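Local coordinates for MdcD (Pseudomonas aeruginosa, PDB 5VIP), which probably serves as the beta subunit of a biotin-independent malonate decarboxylase, a carboxyl-transferase-type protein expected to take part in releasing carbon dioxide from malonyl groups, at residues B[23-28]-B[227-232]; B[114-119]-B[161-166]. One frame throughout, in Å; residues are numbered along the deposited sequence.

Overall arrangement
Both contacts lie within the carboxyl transferase part of the chain, a family of the ClpP/crotonase clan, their centres about 20 Å apart. Along the chain, 23-28 comes first and 227-232 last, with 114-119 and 161-166 falling between them. Contact 2 sits near the middle of the chain, where the segment running on from strand 111-115 meets the first turn of helix 162-169. Contact 1 lies farther out, where helix 18-25 comes up against the start of helix 229-242. The two meet through L25 and L115, whose CD1 atoms are 3.9 Å apart: L115 turns to L25 of contact 1, while its neighbour L116 turns to M163 of contact 2. Contact 1 ties the N-terminal part of the chain to the late helix.

Contact 1 of 2, residues B[23-28]-B[227-232]; sequences RALLDA and DDLDEV
A24 and L229 make the tight end of this contact, and both are partly exposed. The CB of A24 points at the late helix and meets CD1 of L229 at 3.5 Å, closer than two methyl carbons usually sit, while CD2 of L229 lies 3.8 Å from the same CB; the alanine methyl is thus held against both tips of the leucine fork. L229 reaches it because its CG is anti to the backbone N (chi1 173°). The buried pair, L25 and V232, packs more easily: CD2 of L25 touches CG1 of V232 at 3.9 Å and comes only within 4.3 Å of L229 CD1. F13 lies against both L25 and L229, and L25 also leans on L113 and L115 of the central sheet.

The first turn of helix 229-242 is polar away from the contact. D228 is its N-cap: OD1 takes the N-H of E231 on its anti lone pair at 2.9 Å, and OD2 forms a salt bridge with R11. D230, exposed, pairs with R233. The two segments themselves meet through apolar carbon, which implies that shape and burial hold them, with R233 adding a hydrogen bond to A24 O between the helices just beyond.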
loop_
_atom_site.group_PDB
_atom_site.type_symbol
_atom_site.label_atom_id
_atom_site.label_comp_id
_atom_site.label_asym_id
_atom_site.label_seq_id
_atom_site.Cartn_x
_atom_site.Cartn_y
_atom_site.Cartn_z
ATOM N N ARG B 23 1.324 -17.011 -19.922
ATOM C CA ARG B 23 1.766 -18.217 -20.609
ATOM C C ARG B 23 3.056 -17.970 -21.390
ATOM O O ARG B 23 3.926 -18.833 -21.459
ATOM C CB ARG B 23 0.662 -18.710 -21.550
ATOM C CG ARG B 23 1.010 -19.945 -22.380
ATOM C CD ARG B 23 -0.168 -20.290 -23.301
ATOM N NE ARG B 23 -1.363 -20.646 -22.534
ATOM C CZ ARG B 23 -2.410 -19.850 -22.335
ATOM N NH1 ARG B 23 -2.441 -18.630 -22.863
ATOM N NH2 ARG B 23 -3.435 -20.280 -21.612
ATOM N N ALA B 24 3.178 -16.780 -21.969
ATOM C CA ALA B 24 4.342 -16.434 -22.780
ATOM C C ALA B 24 5.604 -16.289 -21.925
ATOM O O ALA B 24 6.711 -16.605 -22.378
ATOM C CB ALA B 24 4.077 -15.154 -23.551
ATOM N N LEU B 25 5.449 -15.849 -20.684
ATOM C CA LEU B 25 6.633 -15.562 -19.859
ATOM C C LEU B 25 7.173 -16.800 -19.125
ATOM O O LEU B 25 8.385 -16.938 -18.963
ATOM C CB LEU B 25 6.331 -14.451 -18.851
ATOM C CG LEU B 25 6.134 -13.048 -19.427
ATOM C CD1 LEU B 25 5.768 -12.046 -18.317
ATOM C CD2 LEU B 25 7.382 -12.579 -20.185
ATOM N N LEU B 26 6.281 -17.693 -18.693
ATOM C CA LEU B 26 6.684 -18.899 -17.953
ATOM C C LEU B 26 7.298 -19.910 -18.913
ATOM O O LEU B 26 6.958 -19.910 -20.103
ATOM C CB LEU B 26 5.482 -19.500 -17.217
ATOM C CG LEU B 26 5.002 -18.713 -15.996
ATOM C CD1 LEU B 26 3.635 -19.190 -15.494
ATOM C CD2 LEU B 26 6.033 -18.829 -14.895
ATOM N N ASP B 27 8.219 -20.738 -18.415
ATOM C CA ASP B 27 8.876 -21.739 -19.263
ATOM C C ASP B 27 7.828 -22.569 -20.005
ATOM O O ASP B 27 6.776 -22.898 -19.446
ATOM C CB ASP B 27 9.787 -22.681 -18.446
ATOM C CG ASP B 27 10.983 -21.970 -17.798
ATOM O OD1 ASP B 27 11.209 -20.763 -18.047
ATOM O OD2 ASP B 27 11.702 -22.643 -17.020
ATOM N N ALA B 28 8.116 -22.907 -21.260
ATOM C CA ALA B 28 7.194 -23.681 -22.080
ATOM C C ALA B 28 6.829 -25.002 -21.414
ATOM O O ALA B 28 7.697 -25.722 -20.910
ATOM C CB ALA B 28 7.789 -23.932 -23.468
ATOM N N ASP B 227 8.748 -3.225 -26.741
ATOM C CA ASP B 227 7.516 -4.003 -26.698
ATOM C C ASP B 227 7.716 -5.270 -27.505
ATOM O O ASP B 227 7.266 -5.394 -28.645
ATOM C CB ASP B 227 6.325 -3.198 -27.223
ATOM C CG ASP B 227 5.032 -3.990 -27.169
ATOM O OD1 ASP B 227 4.988 -5.013 -26.453
ATOM O OD2 ASP B 227 4.059 -3.600 -27.844
ATOM N N ASP B 228 8.415 -6.210 -26.894
ATOM C CA ASP B 228 8.864 -7.402 -27.575
ATOM C C ASP B 228 8.871 -8.510 -26.534
ATOM O O ASP B 228 9.518 -8.391 -25.494
ATOM C CB ASP B 228 10.255 -7.176 -28.199
ATOM C CG ASP B 228 10.828 -8.425 -28.846
ATOM O OD1 ASP B 228 11.496 -9.209 -28.142
ATOM O OD2 ASP B 228 10.640 -8.621 -30.063
ATOM N N LEU B 229 8.114 -9.566 -26.805
ATOM C CA LEU B 229 7.977 -10.696 -25.897
ATOM C C LEU B 229 9.295 -11.320 -25.443
ATOM O O LEU B 229 9.502 -11.551 -24.251
ATOM C CB LEU B 229 7.115 -11.777 -26.560
ATOM C CG LEU B 229 7.042 -13.079 -25.777
ATOM C CD1 LEU B 229 6.461 -12.780 -24.388
ATOM C CD2 LEU B 229 6.211 -14.114 -26.527
ATOM N N ASP B 230 10.172 -11.636 -26.385
ATOM C CA ASP B 230 11.432 -12.269 -26.033
ATOM C C ASP B 230 12.264 -11.340 -25.147
ATOM O O ASP B 230 12.899 -11.786 -24.191
ATOM C CB ASP B 230 12.208 -12.644 -27.294
ATOM C CG ASP B 230 13.179 -13.787 -27.071
ATOM O OD1 ASP B 230 12.869 -14.731 -26.300
ATOM O OD2 ASP B 230 14.269 -13.744 -27.686
ATOM N N GLU B 231 12.255 -10.045 -25.464
ATOM C CA GLU B 231 12.990 -9.073 -24.661
ATOM C C GLU B 231 12.409 -8.933 -23.242
ATOM O O GLU B 231 13.152 -8.912 -22.255
ATOM C CB GLU B 231 13.011 -7.707 -25.360
ATOM C CG GLU B 231 13.710 -6.644 -24.535
ATOM C CD GLU B 231 14.195 -5.454 -25.339
ATOM O OE1 GLU B 231 14.271 -4.355 -24.750
ATOM O OE2 GLU B 231 14.532 -5.622 -26.535
ATOM N N VAL B 232 11.087 -8.835 -23.131
ATOM C CA VAL B 232 10.464 -8.783 -21.807
ATOM C C VAL B 232 10.820 -10.021 -20.987
ATOM O O VAL B 232 11.225 -9.910 -19.821
ATOM C CB VAL B 232 8.922 -8.643 -21.904
ATOM C CG1 VAL B 232 8.272 -8.785 -20.507
ATOM C CG2 VAL B 232 8.571 -7.294 -22.521
#

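Contact 2 of 2, residues B[114-119]-B[161-166]; sequences LLLETG and GGMSIA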
loop_
_atom_site.group_PDB
_atom_site.type_symbol
_atom_site.label_atom_id
_atom_site.label_comp_id
_atom_site.label_asym_id
_atom_site.label_seq_id
_atom_site.Cartn_x
_atom_site.Cartn_y
_atom_site.Cartn_z
ATOM N N LEU B 114 4.757 -10.067 -11.011
ATOM C CA LEU B 114 3.491 -9.326 -11.035
ATOM C C LEU B 114 3.348 -8.545 -12.336
ATOM O O LEU B 114 4.167 -7.677 -12.632
ATOM C CB LEU B 114 3.400 -8.355 -9.845
ATOM C CG LEU B 114 3.536 -8.967 -8.454
ATOM C CD1 LEU B 114 3.498 -7.860 -7.378
ATOM C CD2 LEU B 114 2.408 -9.970 -8.234
ATOM N N LEU B 115 2.288 -8.840 -13.086
ATOM C CA LEU B 115 1.956 -8.078 -14.285
ATOM C C LEU B 115 0.820 -7.109 -13.953
ATOM O O LEU B 115 -0.355 -7.499 -13.883
ATOM C CB LEU B 115 1.552 -9.017 -15.425
ATOM C CG LEU B 115 2.654 -9.571 -16.342
ATOM C CD1 LEU B 115 3.945 -9.961 -15.620
ATOM C CD2 LEU B 115 2.137 -10.736 -17.179
ATOM N N LEU B 116 1.174 -5.845 -13.757
ATOM C CA LEU B 116 0.257 -4.879 -13.153
ATOM C C LEU B 116 -0.415 -3.950 -14.161
ATOM O O LEU B 116 0.130 -2.903 -14.517
ATOM C CB LEU B 116 1.016 -4.050 -12.112
ATOM C CG LEU B 116 1.621 -4.890 -10.983
ATOM C CD1 LEU B 116 2.344 -4.023 -9.957
ATOM C CD2 LEU B 116 0.545 -5.721 -10.307
ATOM N N GLU B 117 -1.603 -4.336 -14.615
ATOM C CA GLU B 117 -2.417 -3.475 -15.472
ATOM C C GLU B 117 -3.676 -3.167 -14.690
ATOM O O GLU B 117 -4.595 -3.971 -14.670
ATOM C CB GLU B 117 -2.761 -4.159 -16.796
ATOM C CG GLU B 117 -1.537 -4.531 -17.641
ATOM C CD GLU B 117 -0.712 -3.308 -18.040
ATOM O OE1 GLU B 117 0.542 -3.364 -17.938
ATOM O OE2 GLU B 117 -1.319 -2.299 -18.469
ATOM N N THR B 118 -3.705 -2.025 -14.020
ATOM C CA THR B 118 -4.768 -1.769 -13.062
ATOM C C THR B 118 -4.921 -0.277 -12.784
ATOM O O THR B 118 -3.955 0.497 -12.846
ATOM C CB THR B 118 -4.504 -2.539 -11.744
ATOM O OG1 THR B 118 -5.603 -2.366 -10.839
ATOM C CG2 THR B 118 -3.197 -2.072 -11.088
ATOM N N GLY B 119 -6.148 0.134 -12.483
ATOM C CA GLY B 119 -6.420 1.539 -12.237
ATOM C C GLY B 119 -6.960 1.877 -10.860
ATOM O O GLY B 119 -7.191 3.053 -10.549
ATOM N N GLY B 161 -3.116 3.943 -8.713
ATOM C CA GLY B 161 -3.836 3.683 -7.481
ATOM C C GLY B 161 -2.963 2.987 -6.456
ATOM O O GLY B 161 -1.723 3.071 -6.508
ATOM N N GLY B 162 -3.614 2.299 -5.523
ATOM C CA GLY B 162 -2.925 1.599 -4.457
ATOM C C GLY B 162 -1.920 0.584 -4.967
ATOM O O GLY B 162 -0.925 0.294 -4.304
HETATM N N MSE B 163 -2.167 0.031 -6.143
HETATM C CA MSE B 163 -1.220 -0.952 -6.682
HETATM C C MSE B 163 0.065 -0.300 -7.207
HETATM O O MSE B 163 1.061 -0.988 -7.424
HETATM C CB MSE B 163 -1.892 -1.786 -7.772
HETATM C CG MSE B 163 -2.859 -2.852 -7.213
HETATM SE SE MSE B 163 -1.980 -4.114 -5.963
HETATM C CE MSE B 163 -0.820 -5.010 -7.199
ATOM N N SER B 164 0.073 1.023 -7.381
ATOM C CA SER B 164 1.323 1.690 -7.768
ATOM C C SER B 164 2.251 1.778 -6.568
ATOM O O SER B 164 3.481 1.821 -6.704
ATOM C CB SER B 164 1.059 3.083 -8.336
ATOM O OG SER B 164 0.659 3.988 -7.299
ATOM N N ILE B 165 1.659 1.822 -5.381
ATOM C CA ILE B 165 2.442 1.790 -4.156
ATOM C C ILE B 165 3.049 0.389 -4.011
ATOM O O ILE B 165 4.202 0.239 -3.601
ATOM C CB ILE B 165 1.574 2.158 -2.929
ATOM C CG1 ILE B 165 1.045 3.592 -3.078
ATOM C CG2 ILE B 165 2.361 1.980 -1.628
ATOM C CD1 ILE B 165 0.079 4.039 -1.944
ATOM N N ALA B 166 2.271 -0.633 -4.369
ATOM C CA ALA B 166 2.788 -2.010 -4.396
ATOM C C ALA B 166 3.957 -2.116 -5.374
ATOM O O ALA B 166 4.968 -2.736 -5.074
ATOM C CB ALA B 166 1.687 -3.003 -4.772
#
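M163, a selenomethionine, carries this contact, meeting both T118 and L116 of 114-119. Its segment starts at G161, which leads into helix 162-169; the carbonyl O of G161 takes two bonds from S164, one from the backbone N at 2.9 Å and one from OG at 2.7 Å, the hydroxyl lying in the carbonyl plane. After G162 comes M163, whose CB is directed toward 114-119 and rests on CG2 of T118 at 3.6 Å. The chain then bends at chi2 (-58°) and again at chi3 (-67°), which brings CE to CD2 of L116 at 3.5 Å, a tight fit; both side chains of 114-119 cross the selenomethionine at about a right angle.

In this crotonase-like fold the segment running on from strand 111-115, a central parallel strand, meets the first turn of helix 162-169 here, and I136 of helix 126-143 and L85 also press on M163. T118 meets the helix through CG2; its OG1, anti to the backbone N, is hydrogen-bonded to G83 O. S164 and I165 follow on M163, and both pack against side chains of a neighbouring subunit. A166 faces back toward the strand but settles against I140 of helix 126-143.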